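Local coordinates for protein Ta0487 (Thermoplasma acidophilum, PDB 3KBQ) that is of unknown function but belongs to the CinA family, this chain being its probable molybdopterin-binding domain, at residues Asn5-Leu16 and Tyr37-Asp47. Residues are numbered along the deposited sequence; the frame is centred on the assembly and turned at random.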
ATOM      1  N   ASN B   5     -16.432  -0.488  -5.377  1.00 28.93           N
ATOM      2  CA  ASN B   5     -15.108  -0.128  -4.881  1.00 27.48           C
ATOM      3  C   ASN B   5     -14.554  -1.252  -4.019  1.00 26.15           C
ATOM      4  O   ASN B   5     -15.247  -1.767  -3.141  1.00 25.36           O
ATOM      5  CB  ASN B   5     -15.165   1.173  -4.061  1.00 28.32           C
ATOM      6  CG  ASN B   5     -15.082   2.470  -4.939  1.00 34.18           C
ATOM      7  OD1 ASN B   5     -15.351   3.583  -4.455  1.00 37.75           O
ATOM      8  ND2 ASN B   5     -14.695   2.319  -6.209  1.00 32.61           N
ATOM      9  N   ALA B   6     -13.308  -1.620  -4.269  1.00 24.38           N
ATOM     10  CA  ALA B   6     -12.586  -2.573  -3.410  1.00 24.54           C
ATOM     11  C   ALA B   6     -11.285  -1.966  -2.977  1.00 23.59           C
ATOM     12  O   ALA B   6     -10.746  -1.105  -3.685  1.00 23.44           O
ATOM     13  CB  ALA B   6     -12.291  -3.932  -4.123  1.00 24.07           C
ATOM     14  N   SER B   7     -10.805  -2.389  -1.807  1.00 22.06           N
ATOM     15  CA  SER B   7      -9.447  -2.038  -1.379  1.00 23.43           C
ATOM     16  C   SER B   7      -8.653  -3.270  -1.023  1.00 22.75           C
ATOM     17  O   SER B   7      -9.222  -4.307  -0.668  1.00 23.03           O
ATOM     18  CB  SER B   7      -9.464  -1.082  -0.183  1.00 24.58           C
ATOM     19  OG  SER B   7      -9.795   0.199  -0.692  1.00 30.60           O
ATOM     20  N   VAL B   8      -7.336  -3.137  -1.101  1.00 23.07           N
ATOM     21  CA  VAL B   8      -6.415  -4.221  -0.845  1.00 22.12           C
ATOM     22  C   VAL B   8      -5.499  -3.825   0.317  1.00 22.57           C
ATOM     23  O   VAL B   8      -4.973  -2.731   0.382  1.00 21.54           O
ATOM     24  CB  VAL B   8      -5.616  -4.551  -2.114  1.00 22.24           C
ATOM     25  CG1 VAL B   8      -4.685  -5.765  -1.928  1.00 19.57           C
ATOM     26  CG2 VAL B   8      -6.605  -4.782  -3.280  1.00 23.06           C
ATOM     27  N   ILE B   9      -5.281  -4.769   1.218  1.00 21.79           N
ATOM     28  CA  ILE B   9      -4.394  -4.557   2.335  1.00 21.22           C
ATOM     29  C   ILE B   9      -3.363  -5.684   2.304  1.00 21.89           C
ATOM     30  O   ILE B   9      -3.693  -6.848   2.040  1.00 21.99           O
ATOM     31  CB  ILE B   9      -5.149  -4.599   3.686  1.00 21.66           C
ATOM     32  CG1 ILE B   9      -6.169  -3.436   3.801  1.00 21.28           C
ATOM     33  CG2 ILE B   9      -4.088  -4.556   4.877  1.00 18.94           C
ATOM     34  CD1 ILE B   9      -7.207  -3.691   4.955  1.00 19.24           C
ATOM     35  N   THR B  10      -2.107  -5.329   2.540  1.00 20.72           N
ATOM     36  CA  THR B  10      -1.043  -6.297   2.622  1.00 22.53           C
ATOM     37  C   THR B  10      -0.406  -6.045   4.000  1.00 22.07           C
ATOM     38  O   THR B  10      -0.022  -4.914   4.330  1.00 22.84           O
ATOM     39  CB  THR B  10       0.050  -6.067   1.534  1.00 22.47           C
ATOM     40  OG1 THR B  10      -0.550  -6.157   0.232  1.00 24.57           O
ATOM     41  CG2 THR B  10       1.179  -7.145   1.628  1.00 23.01           C
ATOM     42  N   VAL B  11      -0.286  -7.099   4.792  1.00 22.02           N
ATOM     43  CA  VAL B  11       0.361  -6.992   6.119  1.00 21.42           C
ATOM     44  C   VAL B  11       1.712  -7.749   6.122  1.00 23.21           C
ATOM     45  O   VAL B  11       1.752  -8.924   5.776  1.00 23.22           O
ATOM     46  CB  VAL B  11      -0.569  -7.610   7.203  1.00 21.10           C
ATOM     47  CG1 VAL B  11       0.051  -7.479   8.600  1.00 21.68           C
ATOM     48  CG2 VAL B  11      -2.015  -6.964   7.129  1.00 20.22           C
ATOM     49  N   GLY B  12       2.806  -7.100   6.501  1.00 23.27           N
ATOM     50  CA  GLY B  12       4.090  -7.778   6.511  1.00 24.18           C
ATOM     51  C   GLY B  12       5.251  -6.795   6.426  1.00 24.55           C
ATOM     52  O   GLY B  12       5.427  -6.087   5.423  1.00 22.72           O
ATOM     53  N   ASN B  13       6.030  -6.741   7.496  1.00 25.19           N
ATOM     54  CA  ASN B  13       7.232  -5.916   7.545  1.00 26.52           C
ATOM     55  C   ASN B  13       8.182  -6.140   6.377  1.00 26.38           C
ATOM     56  O   ASN B  13       8.833  -5.201   5.932  1.00 26.28           O
ATOM     57  CB  ASN B  13       8.011  -6.191   8.854  1.00 26.38           C
ATOM     58  CG  ASN B  13       7.237  -5.762  10.099  1.00 32.05           C
ATOM     59  OD1 ASN B  13       6.125  -5.245  10.016  1.00 34.88           O
ATOM     60  ND2 ASN B  13       7.822  -6.000  11.264  1.00 34.64           N
ATOM     61  N   GLU B  14       8.286  -7.379   5.897  1.00 26.61           N
ATOM     62  CA  GLU B  14       9.250  -7.666   4.840  1.00 28.22           C
ATOM     63  C   GLU B  14       8.876  -6.972   3.510  1.00 27.59           C
ATOM     64  O   GLU B  14       9.756  -6.628   2.732  1.00 27.49           O
ATOM     65  CB  GLU B  14       9.458  -9.186   4.650  1.00 29.14           C
ATOM     66  CG  GLU B  14       8.231  -9.910   4.043  1.00 31.84           C
ATOM     67  CD  GLU B  14       7.009  -9.974   4.977  1.00 36.70           C
ATOM     68  OE1 GLU B  14       7.162  -9.754   6.215  1.00 38.41           O
ATOM     69  OE2 GLU B  14       5.889 -10.217   4.450  1.00 36.30           O
ATOM     70  N   ILE B  15       7.572  -6.791   3.273  1.00 26.87           N
ATOM     71  CA  ILE B  15       7.097  -6.047   2.107  1.00 26.52           C
ATOM     72  C   ILE B  15       7.486  -4.598   2.284  1.00 27.02           C
ATOM     73  O   ILE B  15       7.993  -4.005   1.352  1.00 26.77           O
ATOM     74  CB  ILE B  15       5.541  -6.163   1.880  1.00 26.56           C
ATOM     75  CG1 ILE B  15       5.119  -7.635   1.735  1.00 30.05           C
ATOM     76  CG2 ILE B  15       5.070  -5.357   0.660  1.00 28.60           C
ATOM     77  CD1 ILE B  15       5.930  -8.419   0.738  1.00 35.08           C
ATOM     78  N   LEU B  16       7.200  -4.013   3.456  1.00 25.10           N
ATOM     79  CA  LEU B  16       7.540  -2.566   3.674  1.00 25.09           C
ATOM     80  C   LEU B  16       9.017  -2.340   3.499  1.00 25.11           C
ATOM     81  O   LEU B  16       9.463  -1.329   2.917  1.00 25.28           O
ATOM     82  CB  LEU B  16       7.177  -2.134   5.082  1.00 24.35           C
ATOM     83  CG  LEU B  16       5.670  -1.960   5.207  1.00 26.34           C
ATOM     84  CD1 LEU B  16       5.303  -1.813   6.659  1.00 25.82           C
ATOM     85  CD2 LEU B  16       5.170  -0.724   4.394  1.00 24.04           C
ATOM     86  N   TYR B  37     -14.627  -4.874 -10.285  1.00 24.00           N
ATOM     87  CA  TYR B  37     -14.431  -3.858  -9.241  1.00 24.73           C
ATOM     88  C   TYR B  37     -13.485  -2.761  -9.622  1.00 24.76           C
ATOM     89  O   TYR B  37     -12.536  -2.970 -10.402  1.00 27.22           O
ATOM     90  CB  TYR B  37     -13.894  -4.485  -7.956  1.00 25.22           C
ATOM     91  CG  TYR B  37     -14.887  -5.337  -7.272  1.00 27.79           C
ATOM     92  CD1 TYR B  37     -15.665  -4.807  -6.250  1.00 29.98           C
ATOM     93  CD2 TYR B  37     -15.064  -6.685  -7.634  1.00 28.76           C
ATOM     94  CE1 TYR B  37     -16.561  -5.558  -5.624  1.00 28.25           C
ATOM     95  CE2 TYR B  37     -15.994  -7.456  -6.999  1.00 27.22           C
ATOM     96  CZ  TYR B  37     -16.736  -6.874  -5.993  1.00 28.35           C
ATOM     97  OH  TYR B  37     -17.666  -7.585  -5.311  1.00 31.33           O
ATOM     98  N   GLN B  38     -13.697  -1.591  -9.056  1.00 24.03           N
ATOM     99  CA  GLN B  38     -12.681  -0.560  -9.070  1.00 24.60           C
ATOM    100  C   GLN B  38     -11.771  -0.669  -7.832  1.00 24.81           C
ATOM    101  O   GLN B  38     -12.222  -0.511  -6.677  1.00 24.45           O
ATOM    102  CB  GLN B  38     -13.294   0.861  -9.180  1.00 26.80           C
ATOM    103  CG  GLN B  38     -12.178   1.943  -8.989  1.00 29.28           C
ATOM    104  CD  GLN B  38     -12.643   3.353  -9.232  1.00 39.61           C
ATOM    105  OE1 GLN B  38     -13.367   3.943  -8.401  1.00 41.70           O
ATOM    106  NE2 GLN B  38     -12.195   3.938 -10.350  1.00 38.04           N
ATOM    107  N   VAL B  39     -10.488  -0.959  -8.044  1.00 24.54           N
ATOM    108  CA  VAL B  39      -9.608  -1.073  -6.893  1.00 24.38           C
ATOM    109  C   VAL B  39      -9.161   0.350  -6.501  1.00 24.91           C
ATOM    110  O   VAL B  39      -8.436   1.041  -7.209  1.00 23.07           O
ATOM    111  CB  VAL B  39      -8.399  -1.987  -7.160  1.00 25.53           C
ATOM    112  CG1 VAL B  39      -7.513  -2.115  -5.884  1.00 22.44           C
ATOM    113  CG2 VAL B  39      -8.893  -3.350  -7.663  1.00 21.82           C
ATOM    114  N   ARG B  40      -9.616   0.783  -5.347  1.00 24.77           N
ATOM    115  CA  ARG B  40      -9.512   2.204  -5.030  1.00 25.72           C
ATOM    116  C   ARG B  40      -8.205   2.577  -4.316  1.00 25.54           C
ATOM    117  O   ARG B  40      -7.563   3.580  -4.700  1.00 25.98           O
ATOM    118  CB  ARG B  40     -10.722   2.651  -4.230  1.00 25.13           C
ATOM    119  CG  ARG B  40     -10.648   4.136  -4.033  1.00 32.62           C
ATOM    120  CD  ARG B  40     -11.910   4.730  -3.556  1.00 33.98           C
ATOM    121  NE  ARG B  40     -11.662   6.053  -2.965  1.00 35.10           N
ATOM    122  CZ  ARG B  40     -12.611   6.740  -2.332  1.00 36.52           C
ATOM    123  NH1 ARG B  40     -13.852   6.205  -2.195  1.00 33.75           N
ATOM    124  NH2 ARG B  40     -12.334   7.932  -1.834  1.00 35.45           N
ATOM    125  N   ARG B  41      -7.842   1.835  -3.256  1.00 23.83           N
ATOM    126  CA  ARG B  41      -6.626   2.126  -2.480  1.00 23.52           C
ATOM    127  C   ARG B  41      -5.984   0.822  -2.102  1.00 23.95           C
ATOM    128  O   ARG B  41      -6.703  -0.190  -1.895  1.00 24.13           O
ATOM    129  CB  ARG B  41      -6.944   2.895  -1.187  1.00 23.63           C
ATOM    130  CG  ARG B  41      -7.439   4.321  -1.426  1.00 25.50           C
ATOM    131  CD  ARG B  41      -7.615   5.014  -0.106  1.00 25.36           C
ATOM    132  NE  ARG B  41      -8.202   6.316  -0.324  1.00 24.64           N
ATOM    133  CZ  ARG B  41      -8.603   7.118   0.661  1.00 27.21           C
ATOM    134  NH1 ARG B  41      -8.427   6.742   1.931  1.00 22.00           N
ATOM    135  NH2 ARG B  41      -9.149   8.298   0.370  1.00 25.64           N
ATOM    136  N   GLY B  42      -4.650   0.852  -1.964  1.00 22.71           N
ATOM    137  CA  GLY B  42      -3.849  -0.296  -1.479  1.00 21.30           C
ATOM    138  C   GLY B  42      -3.137   0.187  -0.218  1.00 21.96           C
ATOM    139  O   GLY B  42      -2.739   1.375  -0.116  1.00 21.37           O
ATOM    140  N   PHE B  43      -3.048  -0.677   0.784  1.00 21.09           N
ATOM    141  CA  PHE B  43      -2.400  -0.322   2.048  1.00 22.61           C
ATOM    142  C   PHE B  43      -1.367  -1.396   2.334  1.00 22.53           C
ATOM    143  O   PHE B  43      -1.627  -2.593   2.126  1.00 23.41           O
ATOM    144  CB  PHE B  43      -3.416  -0.343   3.195  1.00 22.44           C
ATOM    145  CG  PHE B  43      -4.584   0.549   2.984  1.00 24.16           C
ATOM    146  CD1 PHE B  43      -4.574   1.822   3.492  1.00 25.96           C
ATOM    147  CD2 PHE B  43      -5.717   0.085   2.264  1.00 23.05           C
ATOM    148  CE1 PHE B  43      -5.697   2.678   3.295  1.00 28.66           C
ATOM    149  CE2 PHE B  43      -6.804   0.878   2.066  1.00 25.14           C
ATOM    150  CZ  PHE B  43      -6.810   2.209   2.585  1.00 27.41           C
ATOM    151  N   VAL B  44      -0.202  -0.980   2.785  1.00 22.00           N
ATOM    152  CA  VAL B  44       0.786  -1.928   3.279  1.00 22.15           C
ATOM    153  C   VAL B  44       1.111  -1.495   4.689  1.00 22.07           C
ATOM    154  O   VAL B  44       1.490  -0.349   4.951  1.00 21.99           O
ATOM    155  CB  VAL B  44       2.059  -1.986   2.416  1.00 21.87           C
ATOM    156  CG1 VAL B  44       2.946  -3.152   2.887  1.00 21.07           C
ATOM    157  CG2 VAL B  44       1.684  -2.150   0.912  1.00 22.41           C
ATOM    158  N   VAL B  45       0.976  -2.438   5.606  1.00 22.85           N
ATOM    159  CA  VAL B  45       1.210  -2.137   6.985  1.00 22.48           C
ATOM    160  C   VAL B  45       2.077  -3.205   7.666  1.00 22.84           C
ATOM    161  O   VAL B  45       2.178  -4.329   7.202  1.00 23.76           O
ATOM    162  CB  VAL B  45      -0.100  -1.964   7.774  1.00 22.25           C
ATOM    163  CG1 VAL B  45      -0.883  -0.697   7.259  1.00 20.86           C
ATOM    164  CG2 VAL B  45      -0.950  -3.287   7.779  1.00 21.83           C
ATOM    165  N   MET B  46       2.662  -2.811   8.787  1.00 22.62           N
ATOM    166  CA  MET B  46       3.499  -3.685   9.624  1.00 24.10           C
ATOM    167  C   MET B  46       2.652  -4.687  10.375  1.00 24.75           C
ATOM    168  O   MET B  46       1.421  -4.492  10.557  1.00 23.85           O
ATOM    169  CB  MET B  46       4.246  -2.821  10.687  1.00 22.37           C
ATOM    170  CG  MET B  46       5.369  -1.904  10.070  1.00 23.89           C
ATOM    171  SD  MET B  46       6.312  -0.870  11.294  1.00 23.05           S
ATOM    172  CE  MET B  46       4.993  -0.060  12.010  1.00 24.58           C
ATOM    173  N   ASP B  47       3.337  -5.729  10.865  1.00 25.25           N
ATOM    174  CA  ASP B  47       2.752  -6.671  11.789  1.00 26.65           C
ATOM    175  C   ASP B  47       2.514  -5.996  13.117  1.00 26.28           C
ATOM    176  O   ASP B  47       3.271  -6.187  14.057  1.00 25.18           O
ATOM    177  CB  ASP B  47       3.670  -7.897  11.931  1.00 26.06           C
ATOM    178  CG  ASP B  47       3.851  -8.589  10.585  1.00 30.05           C
ATOM    179  OD1 ASP B  47       2.825  -9.161  10.119  1.00 33.41           O
ATOM    180  OD2 ASP B  47       4.944  -8.483   9.959  1.00 31.50           O
TER
HETATM  181  O   HOH W   1      -1.770  -3.853  -0.333  1.00 25.53           O
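Ala6 N gives a hydrogen bond to Gln38 O (2.9 Å), and Ala6 O takes one from Arg40 N, almost in line with the carbonyl. Ala6 faces Val39 but Val8 faces Gly42. Strand 38-45 thus holds one extra residue, a bulge-like step at Arg40, whose backbone turns helix-like. The step leaves the buried Arg41 N without a partner in the model. Val8 N bonds Arg41 O at 3.1 Å, and parallel pairing resumes as far as Val11 with Val45. Gly12, the N-cap just past the strand, gives its N to Val45 O.

Asn5 has CG anti to its carbonyl carbon (chi1 -85°), which sets its amide alongside that of Gln38, the planes 20° apart. Asn5 ND2 meets an in-plane lone pair of Gln38 OE1 at 3.0 Å; the bond is bent. With an alanine in place of Asn5, Gln38 OE1 would probably lose this donor and the Gln38 amide would turn more freely. Arg40 and Arg41 send their guanidinium groups to Glu51 of the second subunit.

Phe43 O is shared. It accepts from Thr10 N (2.8 Å) and from a water that also bonds Thr10 OG1, a hydroxyl bonded to Asn22 as well. The Phe43 ring turns its edge to Ser7 CB.

Past the strands, Asp47 and Asn13 bond reciprocally. Asp47 OD2 receives Asn13 N from above the carboxylate plane (3.2 Å), and Asn13 OD1 receives Asp47 N (3.0 Å). Leu16 CD2 packs on Val44 CG1. With helix 23-34 joining the strands, this is a right-handed beta-alpha-beta crossover in the alpha/beta fold of a probable molybdopterin-binding domain.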